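Local coordinates for protein phosphoribosylformylglycinamidine cyclo-ligase (Thermus thermophilus HB8, PDB 5AVM) that probably catalyses the ATP-dependent ring closure of formylglycinamidine ribonucleotide to 5-aminoimidazole ribonucleotide, a step of de novo purine biosynthesis, at residues V88-A93 and A241-G246; L99-Y104 and I131-G136. All blocks are in the same frame, centred on the assembly; numbering follows the deposited sequence.

Contact 1: residues V88-A93 and A241-G246; sequences VNDLLA and AAHITG
His243 meets Asn89 and Asp90 where the last turns of helix 79-92, in the N-terminal family region of this AIR synthase fold, face strand 240-243 of the C-terminal one. The main evidence is a His-carboxylate hydrogen bond: His243 ND1 donates to Asp90 OD1 at 2.8 Å, with an angle of 164° at the hydrogen. The acceptor lies almost in the imidazole plane, yet it is met on the anti side of the carboxylate and tilted out of its plane, which stands 88° from the ring. CG of His243 is anti to the backbone N (chi1 -172°), which carries the imidazole off the strand to the helix. There Asn89 CB covers one ring face in a CH-pi contact, while Thr245 CG2 lies over the rim of the opposite face. Both ring nitrogens are engaged, since NE2 is hydrogen-bonded to His221, and the amide of Asn89 is held by Arg222 O and Tyr224 N. A leucine in place of His243 would probably leave Asp90 OD1 and His221 without their partner and lose the hydrogen bond tying helix to strand. Farther along, small side chains meet: Ala93 CB lies 3.9 Å from Ala241 O, and Ala241 CB is 4.0 Å from Ala93 CA. A water spans the backbones beside them, donating to Ala93 O at 3.0 Å and accepting from Ala241 N at 3.0 Å.

Contact 2: residues L99-Y104 and I131-G136; sequences LFFLDY and IPLLGG
Phe100 lays its ring against Leu134 because CG sits between the backbone N and the carbonyl carbon (chi1 58°), and Phe101 and Leu133 run side by side because both hold CG anti to the backbone N (chi1 175° and 174°). In the first pair the side chains meet at a slant and the leucine branches divide the work: Leu134 CD2 approaches Phe100 CD1 to 3.5 Å, and Leu134 CD1 packs against Phe100 CB. In the second, Leu133 CD1 reaches the edge of the phenylalanine ring, 3.5 Å from Phe101 CD2. Leu102 CB adds a contact with Leu134 CB at 3.7 Å, on the same face as Phe100. That face meets the second subunit, where Leu134 packs on Ala58 and Leu102 on Thr60 of that neighbouring chain. The ring of Phe101 is covered on the inner side by helices 79-92 and 112-129.

Two backbone bonds fix the register. Phe101 N donates to Pro132 O at 3.0 Å, and Leu134 N donates to Phe101 O at 2.7 Å, so both the backbone N-H and the C=O of Phe101 are used by residues flanking Leu133, the pattern of a parallel bridge. Beyond it, Gly136 CA comes within 3.0 Å of Asp103 O, which is hydrogen-bonded to Thr60 OG1 of the second subunit. On the other edge of the strand, Leu99 and Phe100 both face Val157 in a classic beta bulge. Strand 97-107, helix 112-129 and parallel strand 137-140 form a beta-alpha-beta crossover, and the single bridge at Phe101 and Leu133 lies on the approach to its second strand.

Both contacts are partly buried, but the centre of contact 1 lies about 6 Å from the centre of the chain and none of its touching residues is exposed; that of contact 2 lies about 19 Å away, nearer the surface, with Leu133 and Gly135 exposed. Contact 1 joins the two family regions, whereas contact 2 stays within the N-terminal one and borders the second subunit. Their chemistry follows: a polar side-chain network, and a water joining the two backbones, in contact 1, backbone pairing sandwiched between apolar side chains in contact 2. Helix 79-92 serves both, presenting Asn89 and Asp90 to strand 240-243 and backing the sheet with other residues. Val88 CG2 packs on Ile131 CD1 at 3.8 Å.

Contact 1: residues V88-A93 and A241-G246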
loop_
_atom_site.group_PDB
_atom_site.type_symbol
_atom_site.label_atom_id
_atom_site.label_comp_id
_atom_site.label_asym_id
_atom_site.label_seq_id
_atom_site.Cartn_x
_atom_site.Cartn_y
_atom_site.Cartn_z
ATOM N N VAL B 88 10.978 2.147 -7.484
ATOM C CA VAL B 88 12.254 2.839 -7.462
ATOM C C VAL B 88 12.227 4.065 -8.376
ATOM O O VAL B 88 12.717 5.129 -8.004
ATOM C CB VAL B 88 13.408 1.889 -7.892
ATOM C CG1 VAL B 88 14.692 2.674 -8.114
ATOM C CG2 VAL B 88 13.631 0.829 -6.821
ATOM N N ASN B 89 11.636 3.923 -9.560
ATOM C CA ASN B 89 11.579 5.021 -10.519
ATOM C C ASN B 89 10.693 6.177 -10.099
ATOM O O ASN B 89 11.036 7.328 -10.340
ATOM C CB ASN B 89 11.134 4.521 -11.898
ATOM C CG ASN B 89 12.196 3.680 -12.597
ATOM O OD1 ASN B 89 13.309 3.497 -12.083
ATOM N ND2 ASN B 89 11.857 3.163 -13.781
ATOM N N ASP B 90 9.548 5.888 -9.493
ATOM C CA ASP B 90 8.653 6.958 -9.046
ATOM C C ASP B 90 9.349 7.831 -8.008
ATOM O O ASP B 90 9.017 9.011 -7.841
ATOM C CB ASP B 90 7.364 6.370 -8.463
ATOM C CG ASP B 90 6.255 6.258 -9.496
ATOM O OD1 ASP B 90 6.542 6.408 -10.705
ATOM O OD2 ASP B 90 5.091 6.021 -9.101
ATOM N N LEU B 91 10.323 7.238 -7.319
ATOM C CA LEU B 91 11.092 7.935 -6.299
ATOM C C LEU B 91 12.249 8.689 -6.958
ATOM O O LEU B 91 12.539 9.824 -6.588
ATOM C CB LEU B 91 11.617 6.934 -5.258
ATOM C CG LEU B 91 11.244 7.204 -3.794
ATOM C CD1 LEU B 91 9.738 7.144 -3.608
ATOM C CD2 LEU B 91 11.911 6.179 -2.906
ATOM N N LEU B 92 12.899 8.065 -7.943
ATOM C CA LEU B 92 14.004 8.708 -8.651
ATOM C C LEU B 92 13.536 9.977 -9.343
ATOM O O LEU B 92 14.331 10.881 -9.588
ATOM C CB LEU B 92 14.612 7.762 -9.683
ATOM C CG LEU B 92 15.448 6.602 -9.132
ATOM C CD1 LEU B 92 15.836 5.670 -10.278
ATOM C CD2 LEU B 92 16.684 7.135 -8.421
ATOM N N ALA B 93 12.247 10.041 -9.661
ATOM C CA ALA B 93 11.667 11.215 -10.309
ATOM C C ALA B 93 11.639 12.381 -9.327
ATOM O O ALA B 93 11.658 13.543 -9.727
ATOM C CB ALA B 93 10.261 10.907 -10.781
ATOM N N ALA B 241 12.059 15.338 -13.708
ATOM C CA ALA B 241 12.103 14.015 -14.305
ATOM C C ALA B 241 10.707 13.440 -14.276
ATOM O O ALA B 241 9.910 13.755 -13.386
ATOM C CB ALA B 241 13.070 13.107 -13.540
ATOM N N ALA B 242 10.408 12.607 -15.262
ATOM C CA ALA B 242 9.099 12.000 -15.342
ATOM C C ALA B 242 9.239 10.524 -15.590
ATOM O O ALA B 242 10.003 10.103 -16.453
ATOM C CB ALA B 242 8.290 12.640 -16.461
ATOM N N HIS B 243 8.522 9.738 -14.798
ATOM C CA HIS B 243 8.516 8.301 -14.974
ATOM C C HIS B 243 7.288 8.143 -15.856
ATOM O O HIS B 243 6.210 8.607 -15.489
ATOM C CB HIS B 243 8.305 7.591 -13.644
ATOM C CG HIS B 243 8.470 6.106 -13.724
ATOM N ND1 HIS B 243 7.885 5.243 -12.824
ATOM C CD2 HIS B 243 9.163 5.332 -14.591
ATOM C CE1 HIS B 243 8.210 4.000 -13.134
ATOM N NE2 HIS B 243 8.986 4.027 -14.201
ATOM N N ILE B 244 7.457 7.533 -17.029
ATOM C CA ILE B 244 6.349 7.348 -17.976
ATOM C C ILE B 244 5.581 6.062 -17.691
ATOM O O ILE B 244 5.916 4.978 -18.187
ATOM C CB ILE B 244 6.857 7.337 -19.439
ATOM C CG1 ILE B 244 7.721 8.581 -19.681
ATOM C CG2 ILE B 244 5.678 7.299 -20.410
ATOM C CD1 ILE B 244 7.091 9.877 -19.179
ATOM N N THR B 245 4.540 6.220 -16.882
ATOM C CA THR B 245 3.695 5.130 -16.457
ATOM C C THR B 245 2.287 5.321 -17.017
ATOM O O THR B 245 2.131 5.783 -18.145
ATOM C CB THR B 245 3.672 5.071 -14.920
ATOM O OG1 THR B 245 3.323 6.360 -14.400
ATOM C CG2 THR B 245 5.047 4.675 -14.385
ATOM N N GLY B 246 1.270 4.963 -16.236
ATOM C CA GLY B 246 -0.102 5.098 -16.692
ATOM C C GLY B 246 -0.361 6.451 -17.309
ATOM O O GLY B 246 -0.022 7.473 -16.716
HETATM O O HOH W 1 3.493 7.910 -11.468
HETATM O O HOH W 2 10.528 15.931 -11.146
#

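Contact 2: residues L99-Y104 and I131-G136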
loop_
_atom_site.group_PDB
_atom_site.type_symbol
_atom_site.label_atom_id
_atom_site.label_comp_id
_atom_site.label_asym_id
_atom_site.label_seq_id
_atom_site.Cartn_x
_atom_site.Cartn_y
_atom_site.Cartn_z
ATOM N N LEU B 99 15.195 3.617 0.634
ATOM C CA LEU B 99 15.580 3.269 2.009
ATOM C C LEU B 99 15.073 1.866 2.395
ATOM O O LEU B 99 15.753 1.133 3.113
ATOM C CB LEU B 99 15.036 4.295 3.015
ATOM C CG LEU B 99 15.786 5.616 3.215
ATOM C CD1 LEU B 99 15.010 6.498 4.196
ATOM C CD2 LEU B 99 17.188 5.341 3.740
ATOM N N PHE B 100 13.880 1.504 1.932
ATOM C CA PHE B 100 13.314 0.190 2.217
ATOM C C PHE B 100 11.956 0.001 1.537
ATOM O O PHE B 100 11.271 0.975 1.224
ATOM C CB PHE B 100 13.207 -0.036 3.736
ATOM C CG PHE B 100 12.367 0.986 4.461
ATOM C CD1 PHE B 100 10.976 0.922 4.421
ATOM C CD2 PHE B 100 12.971 1.995 5.213
ATOM C CE1 PHE B 100 10.200 1.843 5.123
ATOM C CE2 PHE B 100 12.202 2.922 5.915
ATOM C CZ PHE B 100 10.813 2.845 5.871
ATOM N N PHE B 101 11.585 -1.256 1.313
ATOM C CA PHE B 101 10.336 -1.614 0.643
ATOM C C PHE B 101 9.496 -2.583 1.491
ATOM O O PHE B 101 10.025 -3.302 2.330
ATOM C CB PHE B 101 10.695 -2.271 -0.710
ATOM C CG PHE B 101 9.518 -2.802 -1.489
ATOM C CD1 PHE B 101 8.683 -1.945 -2.199
ATOM C CD2 PHE B 101 9.257 -4.170 -1.532
ATOM C CE1 PHE B 101 7.605 -2.443 -2.940
ATOM C CE2 PHE B 101 8.186 -4.673 -2.267
ATOM C CZ PHE B 101 7.358 -3.806 -2.971
ATOM N N LEU B 102 8.183 -2.570 1.287
ATOM C CA LEU B 102 7.278 -3.502 1.961
ATOM C C LEU B 102 6.049 -3.613 1.057
ATOM O O LEU B 102 5.707 -2.649 0.361
ATOM C CB LEU B 102 6.920 -3.044 3.384
ATOM C CG LEU B 102 6.093 -1.821 3.766
ATOM C CD1 LEU B 102 5.665 -2.001 5.209
ATOM C CD2 LEU B 102 6.889 -0.535 3.602
ATOM N N ASP B 103 5.394 -4.775 1.053
ATOM C CA ASP B 103 4.264 -4.996 0.151
ATOM C C ASP B 103 2.958 -5.560 0.704
ATOM O O ASP B 103 2.921 -6.139 1.788
ATOM C CB ASP B 103 4.730 -5.903 -0.981
ATOM C CG ASP B 103 5.450 -7.141 -0.470
ATOM O OD1 ASP B 103 4.875 -7.858 0.381
ATOM O OD2 ASP B 103 6.591 -7.401 -0.913
ATOM N N TYR B 104 1.893 -5.406 -0.085
ATOM C CA TYR B 104 0.561 -5.891 0.266
ATOM C C TYR B 104 -0.029 -6.734 -0.862
ATOM O O TYR B 104 -0.597 -6.184 -1.808
ATOM C CB TYR B 104 -0.384 -4.725 0.512
ATOM C CG TYR B 104 -1.655 -5.126 1.220
ATOM C CD1 TYR B 104 -1.639 -5.439 2.579
ATOM C CD2 TYR B 104 -2.873 -5.185 0.542
ATOM C CE1 TYR B 104 -2.798 -5.799 3.255
ATOM C CE2 TYR B 104 -4.050 -5.547 1.206
ATOM C CZ TYR B 104 -4.003 -5.852 2.568
ATOM O OH TYR B 104 -5.148 -6.205 3.254
ATOM N N ILE B 131 18.202 -2.811 -1.386
ATOM C CA ILE B 131 17.130 -2.177 -0.641
ATOM C C ILE B 131 16.576 -3.144 0.400
ATOM O O ILE B 131 16.152 -4.256 0.063
ATOM C CB ILE B 131 15.978 -1.753 -1.593
ATOM C CG1 ILE B 131 16.514 -0.801 -2.660
ATOM C CG2 ILE B 131 14.854 -1.086 -0.816
ATOM C CD1 ILE B 131 15.542 -0.556 -3.790
ATOM N N PRO B 132 16.588 -2.743 1.684
ATOM C CA PRO B 132 16.069 -3.591 2.760
ATOM C C PRO B 132 14.597 -3.907 2.511
ATOM O O PRO B 132 13.821 -3.017 2.168
ATOM C CB PRO B 132 16.253 -2.722 4.001
ATOM C CG PRO B 132 17.481 -1.934 3.676
ATOM C CD PRO B 132 17.251 -1.546 2.237
ATOM N N LEU B 133 14.213 -5.170 2.670
ATOM C CA LEU B 133 12.819 -5.562 2.483
ATOM C C LEU B 133 12.156 -5.764 3.853
ATOM O O LEU B 133 12.646 -6.535 4.686
ATOM C CB LEU B 133 12.733 -6.851 1.655
ATOM C CG LEU B 133 11.363 -7.515 1.447
ATOM C CD1 LEU B 133 10.372 -6.529 0.856
ATOM C CD2 LEU B 133 11.525 -8.707 0.525
ATOM N N LEU B 134 11.053 -5.053 4.082
ATOM C CA LEU B 134 10.310 -5.148 5.340
ATOM C C LEU B 134 9.164 -6.170 5.279
ATOM O O LEU B 134 8.756 -6.612 4.205
ATOM C CB LEU B 134 9.757 -3.769 5.724
ATOM C CG LEU B 134 10.631 -2.895 6.635
ATOM C CD1 LEU B 134 12.059 -2.853 6.125
ATOM C CD2 LEU B 134 10.041 -1.498 6.717
ATOM N N GLY B 135 8.643 -6.554 6.439
ATOM C CA GLY B 135 7.546 -7.500 6.450
ATOM C C GLY B 135 6.320 -6.910 5.771
ATOM O O GLY B 135 5.773 -5.895 6.222
ATOM N N GLY B 136 5.891 -7.533 4.675
ATOM C CA GLY B 136 4.718 -7.056 3.966
ATOM C C GLY B 136 3.505 -7.855 4.402
ATOM O O GLY B 136 3.644 -8.833 5.152
#